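Long-range contacts in endo-1,4-beta-xylanase I (Hypocrea jecorina, PDB 1XYN), which hydrolyses internal beta-1,4-xylosidic linkages of xylan, a major hemicellulose of plant cell walls, releasing xylooligosaccharides and xylose: residues A[64-69]-A[156-161]; A[70-75]-A[150-155]; A[104-109]-A[120-125]. All coordinates share one frame; numbering follows the deposited sequence.

Contact 1. Residues A[64-69]-A[156-161]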
ATOM      1  N   SER A  64      13.134  -1.872  13.908  1.00 12.04           N
ATOM      2  CA  SER A  64      13.670  -3.095  13.342  1.00 16.24           C
ATOM      3  C   SER A  64      14.689  -2.951  12.234  1.00 17.15           C
ATOM      4  O   SER A  64      14.802  -1.901  11.606  1.00 18.39           O
ATOM      5  CB  SER A  64      12.515  -3.924  12.774  1.00 23.60           C
ATOM      6  OG  SER A  64      11.891  -3.270  11.676  1.00 13.36           O
ATOM      7  N   VAL A  65      15.455  -4.018  12.021  1.00 14.64           N
ATOM      8  CA  VAL A  65      16.395  -4.046  10.919  1.00 11.26           C
ATOM      9  C   VAL A  65      15.407  -4.342   9.797  1.00 10.11           C
ATOM     10  O   VAL A  65      14.558  -5.228   9.934  1.00 15.84           O
ATOM     11  CB  VAL A  65      17.440  -5.186  11.055  1.00 10.25           C
ATOM     12  CG1 VAL A  65      18.256  -5.313   9.766  1.00 10.26           C
ATOM     13  CG2 VAL A  65      18.380  -4.920  12.257  1.00  4.86           C
ATOM     14  N   TYR A  66      15.433  -3.521   8.753  1.00 11.05           N
ATOM     15  CA  TYR A  66      14.524  -3.646   7.619  1.00  9.25           C
ATOM     16  C   TYR A  66      15.316  -3.710   6.316  1.00 11.78           C
ATOM     17  O   TYR A  66      16.361  -3.070   6.186  1.00 13.40           O
ATOM     18  CB  TYR A  66      13.571  -2.431   7.616  1.00  6.44           C
ATOM     19  CG  TYR A  66      12.715  -2.268   6.378  1.00 10.62           C
ATOM     20  CD1 TYR A  66      11.564  -3.028   6.193  1.00  9.68           C
ATOM     21  CD2 TYR A  66      13.044  -1.329   5.397  1.00  2.12           C
ATOM     22  CE1 TYR A  66      10.763  -2.853   5.066  1.00  8.81           C
ATOM     23  CE2 TYR A  66      12.261  -1.153   4.283  1.00 10.58           C
ATOM     24  CZ  TYR A  66      11.117  -1.916   4.119  1.00 12.50           C
ATOM     25  OH  TYR A  66      10.323  -1.725   3.011  1.00 16.10           O
ATOM     26  N   GLY A  67      14.809  -4.459   5.345  1.00 10.22           N
ATOM     27  CA  GLY A  67      15.506  -4.564   4.081  1.00  6.26           C
ATOM     28  C   GLY A  67      14.721  -5.219   2.962  1.00 11.30           C
ATOM     29  O   GLY A  67      13.551  -5.589   3.120  1.00  8.38           O
ATOM     30  N   TRP A  68      15.385  -5.349   1.821  1.00  9.44           N
ATOM     31  CA  TRP A  68      14.815  -5.940   0.619  1.00 11.53           C
ATOM     32  C   TRP A  68      15.772  -6.945  -0.014  1.00 10.26           C
ATOM     33  O   TRP A  68      16.959  -6.996   0.305  1.00 14.76           O
ATOM     34  CB  TRP A  68      14.481  -4.853  -0.406  1.00 14.48           C
ATOM     35  CG  TRP A  68      13.285  -4.055  -0.039  1.00 18.41           C
ATOM     36  CD1 TRP A  68      13.237  -3.032   0.854  1.00 17.99           C
ATOM     37  CD2 TRP A  68      11.938  -4.256  -0.498  1.00 21.40           C
ATOM     38  NE1 TRP A  68      11.943  -2.585   0.992  1.00 28.84           N
ATOM     39  CE2 TRP A  68      11.125  -3.317   0.172  1.00 20.77           C
ATOM     40  CE3 TRP A  68      11.338  -5.141  -1.410  1.00 15.80           C
ATOM     41  CZ2 TRP A  68       9.743  -3.235  -0.034  1.00 20.22           C
ATOM     42  CZ3 TRP A  68       9.965  -5.058  -1.615  1.00 15.91           C
ATOM     43  CH2 TRP A  68       9.184  -4.111  -0.930  1.00 12.61           C
ATOM     44  N   SER A  69      15.240  -7.713  -0.950  1.00 13.78           N
ATOM     45  CA  SER A  69      15.995  -8.730  -1.660  1.00  9.01           C
ATOM     46  C   SER A  69      15.369  -8.822  -3.045  1.00  7.68           C
ATOM     47  O   SER A  69      14.192  -8.507  -3.214  1.00  7.04           O
ATOM     48  CB  SER A  69      15.869 -10.062  -0.913  1.00 15.43           C
ATOM     49  OG  SER A  69      16.392 -11.139  -1.655  1.00  9.72           O
ATOM     50  N   MET A 156      20.906  -9.560  -2.197  1.00 16.39           N
ATOM     51  CA  MET A 156      20.744  -8.520  -1.191  1.00 18.34           C
ATOM     52  C   MET A 156      20.671  -7.117  -1.781  1.00 20.24           C
ATOM     53  O   MET A 156      21.498  -6.729  -2.611  1.00 22.38           O
ATOM     54  CB  MET A 156      21.904  -8.558  -0.189  1.00 22.35           C
ATOM     55  CG  MET A 156      21.867  -9.723   0.776  1.00 25.94           C
ATOM     56  SD  MET A 156      20.561  -9.563   1.979  1.00 28.16           S
ATOM     57  CE  MET A 156      21.512  -9.186   3.410  1.00 29.98           C
ATOM     58  N   ASN A 157      19.655  -6.368  -1.357  1.00 18.20           N
ATOM     59  CA  ASN A 157      19.492  -4.990  -1.779  1.00 11.75           C
ATOM     60  C   ASN A 157      19.762  -4.158  -0.525  1.00 11.57           C
ATOM     61  O   ASN A 157      20.540  -4.593   0.316  1.00 14.32           O
ATOM     62  CB  ASN A 157      18.102  -4.734  -2.343  1.00  9.99           C
ATOM     63  CG  ASN A 157      18.047  -3.459  -3.161  1.00 13.25           C
ATOM     64  OD1 ASN A 157      17.797  -2.370  -2.635  1.00 15.39           O
ATOM     65  ND2 ASN A 157      18.314  -3.583  -4.454  1.00  4.40           N
ATOM     66  N   TYR A 158      19.108  -3.010  -0.345  1.00  9.94           N
ATOM     67  CA  TYR A 158      19.404  -2.206   0.835  1.00  9.08           C
ATOM     68  C   TYR A 158      19.002  -2.830   2.174  1.00 14.50           C
ATOM     69  O   TYR A 158      18.120  -3.691   2.243  1.00 13.80           O
ATOM     70  CB  TYR A 158      18.898  -0.766   0.680  1.00 12.53           C
ATOM     71  CG  TYR A 158      17.403  -0.553   0.801  1.00 13.15           C
ATOM     72  CD1 TYR A 158      16.799  -0.428   2.057  1.00  8.09           C
ATOM     73  CD2 TYR A 158      16.606  -0.392  -0.337  1.00 10.27           C
ATOM     74  CE1 TYR A 158      15.446  -0.146   2.178  1.00 10.58           C
ATOM     75  CE2 TYR A 158      15.252  -0.104  -0.226  1.00  8.15           C
ATOM     76  CZ  TYR A 158      14.675   0.017   1.034  1.00 12.56           C
ATOM     77  OH  TYR A 158      13.324   0.291   1.161  1.00 15.15           O
ATOM     78  N   GLN A 159      19.679  -2.397   3.233  1.00 10.54           N
ATOM     79  CA  GLN A 159      19.448  -2.921   4.572  1.00 13.32           C
ATOM     80  C   GLN A 159      19.667  -1.793   5.563  1.00 12.94           C
ATOM     81  O   GLN A 159      20.780  -1.303   5.720  1.00 16.50           O
ATOM     82  CB  GLN A 159      20.433  -4.065   4.824  1.00 13.24           C
ATOM     83  CG  GLN A 159      20.367  -4.730   6.177  1.00 22.39           C
ATOM     84  CD  GLN A 159      21.435  -5.811   6.318  1.00 27.63           C
ATOM     85  OE1 GLN A 159      22.541  -5.552   6.794  1.00 28.16           O
ATOM     86  NE2 GLN A 159      21.114  -7.019   5.873  1.00 26.89           N
ATOM     87  N   VAL A 160      18.596  -1.380   6.234  1.00 16.05           N
ATOM     88  CA  VAL A 160      18.674  -0.286   7.190  1.00 11.57           C
ATOM     89  C   VAL A 160      18.073  -0.657   8.533  1.00  9.21           C
ATOM     90  O   VAL A 160      17.533  -1.736   8.698  1.00 11.90           O
ATOM     91  CB  VAL A 160      17.897   0.973   6.669  1.00  8.97           C
ATOM     92  CG1 VAL A 160      18.559   1.555   5.414  1.00  7.36           C
ATOM     93  CG2 VAL A 160      16.445   0.619   6.380  1.00 12.91           C
ATOM     94  N   VAL A 161      18.272   0.224   9.506  1.00 10.95           N
ATOM     95  CA  VAL A 161      17.694   0.095  10.831  1.00  9.07           C
ATOM     96  C   VAL A 161      16.618   1.168  10.699  1.00 12.17           C
ATOM     97  O   VAL A 161      16.936   2.340  10.514  1.00  7.57           O
ATOM     98  CB  VAL A 161      18.683   0.500  11.925  1.00  7.81           C
ATOM     99  CG1 VAL A 161      17.969   0.625  13.265  1.00 12.11           C
ATOM    100  CG2 VAL A 161      19.795  -0.518  12.015  1.00 15.98           C
TER
HETATM  101  O   HOH W   1      19.319  -6.562   2.101  1.00 11.45           O
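Tyr66 and Val160 form a hydrogen-bonded antiparallel pair on two strands running at 166° to each other, Tyr66 N meeting Val160 O at 2.8 Å and Val160 N returning to Tyr66 O. Between Gly67 and Ser69 the register slips by one residue, a beta bulge; within it Trp68 N reaches Tyr158 O and Asn157 N reaches Trp68 O, both at 3.2 Å. A water bridges Trp68 O and Asn157 O. Tyr66, Trp68, Tyr158 and Val160 gather on one face. The Tyr66 ring, set by CG anti to the backbone N (chi1 170°), receives Val160 CG2 at its edge, 4.0 Å from CD2. This is the concave face of the GH11 beta-jelly roll, whose cleft takes up xylan; Tyr66 and Tyr158 probably bind substrate, as in relatives. Set between its backbone N and carbonyl carbon, the Tyr158 ring lies alongside the Trp68 indole, pointing the same way, with CZ 3.4 Å from Trp68 CD1 and the planes inclined at 48°. Tyr5 stacks on the Tyr158 ring. Trp68 NE1 donates to Tyr66 OH at 2.7 Å, and that hydroxyl is also hydrogen-bonded to Glu75, the predicted nucleophile. On the other face Val65 CG1 lies 4.2 Å from Gln159 CG, and the amide of Gln159 is held by Tyr76.

Contact 2. Residues A[70-75]-A[150-155]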
ATOM      1  N   THR A  70      16.168  -9.175  -4.046  1.00  9.01           N
ATOM      2  CA  THR A  70      15.654  -9.306  -5.403  1.00 14.72           C
ATOM      3  C   THR A  70      15.895 -10.698  -5.966  1.00 16.78           C
ATOM      4  O   THR A  70      16.860 -11.370  -5.597  1.00 17.25           O
ATOM      5  CB  THR A  70      16.229  -8.240  -6.370  1.00 12.14           C
ATOM      6  OG1 THR A  70      17.649  -8.176  -6.240  1.00 15.16           O
ATOM      7  CG2 THR A  70      15.642  -6.875  -6.066  1.00 19.40           C
ATOM      8  N   ASN A  71      14.955 -11.139  -6.801  1.00 19.33           N
ATOM      9  CA  ASN A  71      14.986 -12.449  -7.455  1.00 18.49           C
ATOM     10  C   ASN A  71      15.241 -13.606  -6.484  1.00 17.34           C
ATOM     11  O   ASN A  71      16.295 -14.241  -6.526  1.00 18.44           O
ATOM     12  CB  ASN A  71      16.025 -12.446  -8.578  1.00 15.80           C
ATOM     13  CG  ASN A  71      15.776 -13.530  -9.598  1.00 10.94           C
ATOM     14  OD1 ASN A  71      14.704 -13.599 -10.208  1.00 10.74           O
ATOM     15  ND2 ASN A  71      16.769 -14.382  -9.799  1.00 17.17           N
ATOM     16  N   PRO A  72      14.248 -13.938  -5.639  1.00 17.12           N
ATOM     17  CA  PRO A  72      12.912 -13.340  -5.510  1.00 15.53           C
ATOM     18  C   PRO A  72      12.853 -11.998  -4.765  1.00 18.55           C
ATOM     19  O   PRO A  72      13.739 -11.681  -3.967  1.00 16.42           O
ATOM     20  CB  PRO A  72      12.157 -14.412  -4.730  1.00 22.26           C
ATOM     21  CG  PRO A  72      13.203 -14.894  -3.768  1.00 12.48           C
ATOM     22  CD  PRO A  72      14.423 -15.030  -4.660  1.00 15.30           C
ATOM     23  N   LEU A  73      11.784 -11.236  -5.011  1.00 19.41           N
ATOM     24  CA  LEU A  73      11.574  -9.948  -4.351  1.00 16.92           C
ATOM     25  C   LEU A  73      11.060 -10.231  -2.937  1.00 15.87           C
ATOM     26  O   LEU A  73       9.986 -10.814  -2.772  1.00 15.09           O
ATOM     27  CB  LEU A  73      10.565  -9.090  -5.128  1.00 12.51           C
ATOM     28  CG  LEU A  73      10.183  -7.728  -4.522  1.00 13.56           C
ATOM     29  CD1 LEU A  73      11.411  -6.847  -4.379  1.00  8.83           C
ATOM     30  CD2 LEU A  73       9.136  -7.046  -5.376  1.00 13.23           C
ATOM     31  N   VAL A  74      11.825  -9.809  -1.929  1.00 15.16           N
ATOM     32  CA  VAL A  74      11.481 -10.051  -0.528  1.00 14.41           C
ATOM     33  C   VAL A  74      11.688  -8.856   0.399  1.00 11.12           C
ATOM     34  O   VAL A  74      12.760  -8.259   0.434  1.00 15.74           O
ATOM     35  CB  VAL A  74      12.343 -11.216   0.061  1.00 13.23           C
ATOM     36  CG1 VAL A  74      11.983 -11.463   1.521  1.00 11.62           C
ATOM     37  CG2 VAL A  74      12.178 -12.493  -0.762  1.00 14.19           C
ATOM     38  N   GLU A  75      10.674  -8.541   1.192  1.00  7.52           N
ATOM     39  CA  GLU A  75      10.785  -7.459   2.161  1.00  6.29           C
ATOM     40  C   GLU A  75      10.904  -8.152   3.515  1.00  9.19           C
ATOM     41  O   GLU A  75      10.038  -8.931   3.896  1.00 14.14           O
ATOM     42  CB  GLU A  75       9.534  -6.590   2.128  1.00 10.19           C
ATOM     43  CG  GLU A  75       9.470  -5.514   3.199  1.00 16.58           C
ATOM     44  CD  GLU A  75       8.221  -4.659   3.078  1.00 18.11           C
ATOM     45  OE1 GLU A  75       7.122  -5.230   2.940  1.00 14.01           O
ATOM     46  OE2 GLU A  75       8.338  -3.415   3.105  1.00 20.58           O
ATOM     47  N   GLY A 150      11.963 -22.670   4.729  1.00  8.64           N
ATOM     48  CA  GLY A 150      11.469 -22.452   3.376  1.00 18.64           C
ATOM     49  C   GLY A 150      11.342 -20.995   2.948  1.00 19.05           C
ATOM     50  O   GLY A 150      10.804 -20.698   1.881  1.00 15.63           O
ATOM     51  N   LEU A 151      11.798 -20.081   3.800  1.00 22.37           N
ATOM     52  CA  LEU A 151      11.753 -18.656   3.491  1.00 19.97           C
ATOM     53  C   LEU A 151      13.040 -18.332   2.727  1.00 17.18           C
ATOM     54  O   LEU A 151      14.080 -18.010   3.307  1.00 13.46           O
ATOM     55  CB  LEU A 151      11.599 -17.826   4.778  1.00 17.02           C
ATOM     56  CG  LEU A 151      10.418 -18.214   5.685  1.00 16.14           C
ATOM     57  CD1 LEU A 151      10.205 -17.163   6.760  1.00 19.67           C
ATOM     58  CD2 LEU A 151       9.149 -18.378   4.864  1.00 17.57           C
ATOM     59  N   HIS A 152      12.932 -18.455   1.407  1.00 16.29           N
ATOM     60  CA  HIS A 152      14.025 -18.258   0.457  1.00 18.30           C
ATOM     61  C   HIS A 152      14.319 -16.790   0.059  1.00 21.10           C
ATOM     62  O   HIS A 152      13.433 -16.074  -0.423  1.00 20.75           O
ATOM     63  CB  HIS A 152      13.680 -19.102  -0.783  1.00 20.21           C
ATOM     64  CG  HIS A 152      14.782 -19.224  -1.783  1.00 18.02           C
ATOM     65  ND1 HIS A 152      14.644 -18.816  -3.093  1.00 18.68           N
ATOM     66  CD2 HIS A 152      16.028 -19.748  -1.681  1.00 20.87           C
ATOM     67  CE1 HIS A 152      15.756 -19.082  -3.755  1.00 22.54           C
ATOM     68  NE2 HIS A 152      16.609 -19.651  -2.921  1.00 26.21           N
ATOM     69  N   LEU A 153      15.575 -16.367   0.238  1.00 21.58           N
ATOM     70  CA  LEU A 153      16.018 -15.004  -0.111  1.00 21.75           C
ATOM     71  C   LEU A 153      16.808 -14.973  -1.422  1.00 20.12           C
ATOM     72  O   LEU A 153      17.361 -15.991  -1.848  1.00 26.30           O
ATOM     73  CB  LEU A 153      16.898 -14.407   0.991  1.00 17.83           C
ATOM     74  CG  LEU A 153      16.311 -13.953   2.325  1.00 23.50           C
ATOM     75  CD1 LEU A 153      17.402 -13.325   3.165  1.00 20.00           C
ATOM     76  CD2 LEU A 153      15.210 -12.940   2.083  1.00 32.95           C
ATOM     77  N   GLY A 154      16.856 -13.803  -2.054  1.00 20.92           N
ATOM     78  CA  GLY A 154      17.587 -13.643  -3.304  1.00 24.30           C
ATOM     79  C   GLY A 154      18.804 -12.753  -3.123  1.00 26.26           C
ATOM     80  O   GLY A 154      19.488 -12.850  -2.100  1.00 29.96           O
ATOM     81  N   GLN A 155      19.086 -11.901  -4.114  1.00 25.65           N
ATOM     82  CA  GLN A 155      20.221 -10.974  -4.057  1.00 22.54           C
ATOM     83  C   GLN A 155      19.930  -9.866  -3.046  1.00 22.41           C
ATOM     84  O   GLN A 155      18.857  -9.266  -3.068  1.00 25.34           O
ATOM     85  CB  GLN A 155      20.456 -10.313  -5.412  1.00 22.36           C
ATOM     86  CG  GLN A 155      20.428 -11.241  -6.601  1.00 36.32           C
ATOM     87  CD  GLN A 155      20.310 -10.485  -7.914  1.00 41.08           C
ATOM     88  OE1 GLN A 155      19.512 -10.843  -8.784  1.00 44.55           O
ATOM     89  NE2 GLN A 155      21.099  -9.426  -8.060  1.00 43.75           N
TER
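Thr70 pairs with Gln155 where the turn joining strands 60-70 and 74-79 of the GH11 jelly roll meets the segment leading out of helix 139-148. The helix ends in a Schellman motif with Gly150 as its C-prime residue, after which the chain runs past the turn and enters strand 155-166. Two backbone hydrogen bonds close the antiparallel pair: Thr70 N to Gln155 O at 2.9 Å, and Gln155 N to Thr70 O at 2.7 Å.

Weaker CA-H...O contacts continue from this pair. Gly154 CA faces Thr70 O at 3.3 Å and also Asn71 O, bringing the bare glycine backbone right up to the turn. Gly154 N is bonded to Ser69 OG, which ties the same backbone to the preceding strand.

Van der Waals contact comes from Pro72 and Val74. Pro72 follows a cis peptide bond, and its ring lies against the backbone of 152-154, with CD 3.7 Å from Gly154 CA and CG 3.6 Å from His152 O. The imidazole of His152 approaches Pro72 CD obliquely through ND1. Further along, Val74 and Leu153 cross at about a right angle; CG1 of Val74, anti to the backbone N (chi1 180°), meets Leu153 CD2 at 3.6 Å. Tyr124 of strand 119-128 packs against both residues, and its hydroxyl is hydrogen-bonded to His152 O.

At the outer end, the mixed polar and aliphatic side chains of Thr70 and Gln155 cross obliquely on one face. There Thr70 OG1 touches the aliphatic root of the glutamine, 3.6 Å from Gln155 CB.

Contact 3. Residues A[104-109]-A[120-125]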
ATOM      1  N   ILE A 104       8.925 -16.346  13.900  1.00 15.95           N
ATOM      2  CA  ILE A 104       9.046 -16.084  12.478  1.00 13.64           C
ATOM      3  C   ILE A 104       7.681 -16.141  11.810  1.00 17.16           C
ATOM      4  O   ILE A 104       6.869 -17.000  12.135  1.00 14.48           O
ATOM      5  CB  ILE A 104      10.010 -17.094  11.839  1.00  7.13           C
ATOM      6  CG1 ILE A 104      11.371 -16.997  12.536  1.00  5.68           C
ATOM      7  CG2 ILE A 104      10.143 -16.851  10.337  1.00 11.00           C
ATOM      8  CD1 ILE A 104      12.359 -18.053  12.104  1.00  8.67           C
ATOM      9  N   TRP A 105       7.425 -15.180  10.922  1.00 13.99           N
ATOM     10  CA  TRP A 105       6.171 -15.090  10.179  1.00  9.72           C
ATOM     11  C   TRP A 105       6.474 -14.928   8.701  1.00 10.44           C
ATOM     12  O   TRP A 105       7.547 -14.465   8.320  1.00 10.21           O
ATOM     13  CB  TRP A 105       5.355 -13.851  10.587  1.00 10.93           C
ATOM     14  CG  TRP A 105       4.990 -13.752  12.017  1.00  8.45           C
ATOM     15  CD1 TRP A 105       5.828 -13.476  13.063  1.00 10.67           C
ATOM     16  CD2 TRP A 105       3.678 -13.864  12.570  1.00 11.95           C
ATOM     17  NE1 TRP A 105       5.115 -13.397  14.233  1.00  5.87           N
ATOM     18  CE2 TRP A 105       3.792 -13.633  13.965  1.00  9.70           C
ATOM     19  CE3 TRP A 105       2.414 -14.131  12.025  1.00 13.58           C
ATOM     20  CZ2 TRP A 105       2.685 -13.664  14.828  1.00  6.01           C
ATOM     21  CZ3 TRP A 105       1.310 -14.157  12.880  1.00 17.80           C
ATOM     22  CH2 TRP A 105       1.458 -13.924  14.271  1.00 14.64           C
ATOM     23  N   GLU A 106       5.529 -15.337   7.870  1.00 12.96           N
ATOM     24  CA  GLU A 106       5.647 -15.168   6.432  1.00 13.98           C
ATOM     25  C   GLU A 106       4.328 -14.516   6.057  1.00 17.31           C
ATOM     26  O   GLU A 106       3.264 -14.909   6.547  1.00 15.59           O
ATOM     27  CB  GLU A 106       5.817 -16.490   5.685  1.00 13.27           C
ATOM     28  CG  GLU A 106       5.766 -16.303   4.155  1.00 25.52           C
ATOM     29  CD  GLU A 106       6.318 -17.484   3.358  1.00 34.01           C
ATOM     30  OE1 GLU A 106       5.972 -18.644   3.671  1.00 38.24           O
ATOM     31  OE2 GLU A 106       7.099 -17.249   2.406  1.00 33.23           O
ATOM     32  N   ASN A 107       4.401 -13.498   5.211  1.00 15.69           N
ATOM     33  CA  ASN A 107       3.211 -12.784   4.793  1.00 11.78           C
ATOM     34  C   ASN A 107       3.356 -12.438   3.333  1.00 13.66           C
ATOM     35  O   ASN A 107       4.437 -12.574   2.762  1.00 15.69           O
ATOM     36  CB  ASN A 107       3.052 -11.509   5.626  1.00 15.97           C
ATOM     37  CG  ASN A 107       1.744 -10.795   5.356  1.00 24.48           C
ATOM     38  OD1 ASN A 107       0.734 -11.423   5.029  1.00 28.20           O
ATOM     39  ND2 ASN A 107       1.748  -9.478   5.508  1.00 30.57           N
ATOM     40  N   THR A 108       2.255 -12.036   2.716  1.00 10.24           N
ATOM     41  CA  THR A 108       2.276 -11.673   1.317  1.00 15.96           C
ATOM     42  C   THR A 108       1.616 -10.308   1.155  1.00 18.30           C
ATOM     43  O   THR A 108       0.628  -9.992   1.818  1.00 16.35           O
ATOM     44  CB  THR A 108       1.566 -12.735   0.452  1.00 15.78           C
ATOM     45  OG1 THR A 108       2.119 -14.026   0.742  1.00 19.31           O
ATOM     46  CG2 THR A 108       1.757 -12.443  -1.034  1.00 15.73           C
ATOM     47  N   ARG A 109       2.240  -9.477   0.333  1.00 20.24           N
ATOM     48  CA  ARG A 109       1.761  -8.137   0.045  1.00 20.69           C
ATOM     49  C   ARG A 109       1.397  -8.107  -1.437  1.00 19.84           C
ATOM     50  O   ARG A 109       2.267  -8.214  -2.298  1.00 18.41           O
ATOM     51  CB  ARG A 109       2.867  -7.122   0.364  1.00 19.33           C
ATOM     52  CG  ARG A 109       3.045  -6.844   1.856  1.00 25.16           C
ATOM     53  CD  ARG A 109       1.816  -6.126   2.392  1.00 38.33           C
ATOM     54  NE  ARG A 109       1.827  -5.938   3.840  1.00 46.88           N
ATOM     55  CZ  ARG A 109       0.785  -5.487   4.544  1.00 52.45           C
ATOM     56  NH1 ARG A 109      -0.353  -5.171   3.934  1.00 46.55           N
ATOM     57  NH2 ARG A 109       0.877  -5.368   5.867  1.00 53.78           N
ATOM     58  N   THR A 120       3.778  -7.720  -6.095  1.00 19.65           N
ATOM     59  CA  THR A 120       3.286  -8.693  -5.129  1.00 18.25           C
ATOM     60  C   THR A 120       4.528  -9.452  -4.703  1.00 17.27           C
ATOM     61  O   THR A 120       5.292  -9.916  -5.545  1.00 15.14           O
ATOM     62  CB  THR A 120       2.260  -9.642  -5.769  1.00 20.13           C
ATOM     63  OG1 THR A 120       1.088  -8.895  -6.117  1.00 25.55           O
ATOM     64  CG2 THR A 120       1.871 -10.759  -4.806  1.00 24.76           C
ATOM     65  N   PHE A 121       4.728  -9.579  -3.398  1.00 13.17           N
ATOM     66  CA  PHE A 121       5.918 -10.238  -2.884  1.00 10.42           C
ATOM     67  C   PHE A 121       5.668 -10.732  -1.467  1.00 13.18           C
ATOM     68  O   PHE A 121       4.686 -10.355  -0.840  1.00 18.20           O
ATOM     69  CB  PHE A 121       7.058  -9.218  -2.869  1.00 12.33           C
ATOM     70  CG  PHE A 121       6.686  -7.913  -2.203  1.00 10.35           C
ATOM     71  CD1 PHE A 121       6.100  -6.888  -2.937  1.00  2.19           C
ATOM     72  CD2 PHE A 121       6.872  -7.734  -0.833  1.00 13.49           C
ATOM     73  CE1 PHE A 121       5.699  -5.712  -2.321  1.00  8.00           C
ATOM     74  CE2 PHE A 121       6.476  -6.556  -0.204  1.00  7.79           C
ATOM     75  CZ  PHE A 121       5.887  -5.545  -0.946  1.00 14.66           C
ATOM     76  N   ASN A 122       6.581 -11.535  -0.948  1.00 13.99           N
ATOM     77  CA  ASN A 122       6.436 -12.064   0.401  1.00 17.50           C
ATOM     78  C   ASN A 122       7.245 -11.260   1.420  1.00 19.82           C
ATOM     79  O   ASN A 122       8.123 -10.478   1.058  1.00 20.14           O
ATOM     80  CB  ASN A 122       6.869 -13.533   0.426  1.00 19.54           C
ATOM     81  CG  ASN A 122       6.016 -14.407  -0.479  1.00 22.28           C
ATOM     82  OD1 ASN A 122       4.879 -14.734  -0.148  1.00 21.68           O
ATOM     83  ND2 ASN A 122       6.549 -14.756  -1.645  1.00 29.45           N
ATOM     84  N   GLN A 123       6.931 -11.449   2.694  1.00 18.28           N
ATOM     85  CA  GLN A 123       7.631 -10.774   3.776  1.00 16.34           C
ATOM     86  C   GLN A 123       8.137 -11.839   4.736  1.00 14.41           C
ATOM     87  O   GLN A 123       7.405 -12.770   5.066  1.00 15.80           O
ATOM     88  CB  GLN A 123       6.684  -9.861   4.564  1.00 18.14           C
ATOM     89  CG  GLN A 123       6.044  -8.721   3.802  1.00 18.44           C
ATOM     90  CD  GLN A 123       5.200  -7.841   4.718  1.00 22.26           C
ATOM     91  OE1 GLN A 123       4.096  -8.214   5.101  1.00 23.75           O
ATOM     92  NE2 GLN A 123       5.736  -6.685   5.095  1.00 15.61           N
ATOM     93  N   TYR A 124       9.389 -11.719   5.168  1.00 15.08           N
ATOM     94  CA  TYR A 124       9.950 -12.656   6.137  1.00 14.62           C
ATOM     95  C   TYR A 124      10.170 -11.815   7.385  1.00 16.25           C
ATOM     96  O   TYR A 124      11.024 -10.935   7.410  1.00 19.67           O
ATOM     97  CB  TYR A 124      11.277 -13.238   5.654  1.00  7.92           C
ATOM     98  CG  TYR A 124      11.209 -13.961   4.329  1.00  8.01           C
ATOM     99  CD1 TYR A 124       9.993 -14.402   3.800  1.00  8.11           C
ATOM    100  CD2 TYR A 124      12.366 -14.191   3.591  1.00  7.26           C
ATOM    101  CE1 TYR A 124       9.936 -15.051   2.570  1.00  4.70           C
ATOM    102  CE2 TYR A 124      12.318 -14.831   2.367  1.00  2.96           C
ATOM    103  CZ  TYR A 124      11.108 -15.258   1.861  1.00  9.45           C
ATOM    104  OH  TYR A 124      11.087 -15.891   0.641  1.00 12.75           O
ATOM    105  N   ILE A 125       9.385 -12.071   8.421  1.00 15.97           N
ATOM    106  CA  ILE A 125       9.494 -11.288   9.637  1.00 14.37           C
ATOM    107  C   ILE A 125       9.944 -12.092  10.843  1.00 12.32           C
ATOM    108  O   ILE A 125       9.500 -13.212  11.051  1.00 14.44           O
ATOM    109  CB  ILE A 125       8.133 -10.607   9.965  1.00 14.05           C
ATOM    110  CG1 ILE A 125       7.613  -9.828   8.753  1.00 13.10           C
ATOM    111  CG2 ILE A 125       8.264  -9.697  11.184  1.00 11.54           C
ATOM    112  CD1 ILE A 125       6.190  -9.312   8.910  1.00 17.44           C
TER
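Trp105, Asn107 and Arg109 form hydrogen-bonded antiparallel pairs with Ile125, Gln123 and Phe121, on strands whose directions differ by 158°. Six backbone bonds join them. Between these pairs, CA-H...O contacts fill the intervals, among them Glu106 CA to Gln123 O.

On the face bearing Asn107, Arg109, Phe121 and Gln123, the two amides lie side by side with planes 45° apart. Asn107 ND2 donates to Gln123 OE1 at 2.7 Å, nearly end-on to the carbonyl. The same oxygen receives a weak, long bond from Arg109 NE (3.5 Å). Arg109 bends at chi2 (-67°), bringing its CG against the amide carbon of Gln123 and its guanidinium obliquely across the amide. Its CB sits over one face of the Phe121 ring in a CH-pi contact, 4.0 Å from the centroid. The charged end of Arg109 continues to the second subunit, where NH1 pairs with Glu112 and the carbonyl of Val110 of that chain. On the same face, Trp105 and Ile125 meet at their beta carbons.

The reverse face carries a second polar pair: Thr108 OG1 donates to Asn122 OD1 at 3.0 Å, the side chains running alongside. Next to it Glu106 lies beside Tyr124, OE2 3.6 Å from ring atom CE1.

Gln123 NE2 makes a weak hydrogen bond to Glu75, the predicted nucleophile. Asn107, with weak help from Arg109, thus fixes the oxygen end of an amide whose nitrogen lies next to that carboxylate, and Arg109 and Gln123 probably bind xylan, as in relatives, in the cleft of the GH11 jelly roll.

The three contacts all reach one curved sheet, and Glu75 of contact 2, the predicted nucleophile, draws them together. Its OE2 is 2.6 Å from Tyr66 OH of contact 1, a probable hydrogen bond, while its OE1 lies 2.9 Å from Gln123 NE2 of contact 3. Strand 74-79 sits between the strands of contacts 1 and 3, with Glu75 O 3.1 Å from Tyr124 N. Contacts 1 and 3, centred 14 Å apart, also meet directly where Trp68 CH2 packs against Phe121 CZ. Away from the carboxylate, Ser69 OG to Gly154 N (2.7 Å) ties contact 1 to contact 2. Along the chain, contact 3 is nested within contact 2, and contact 2 within contact 1.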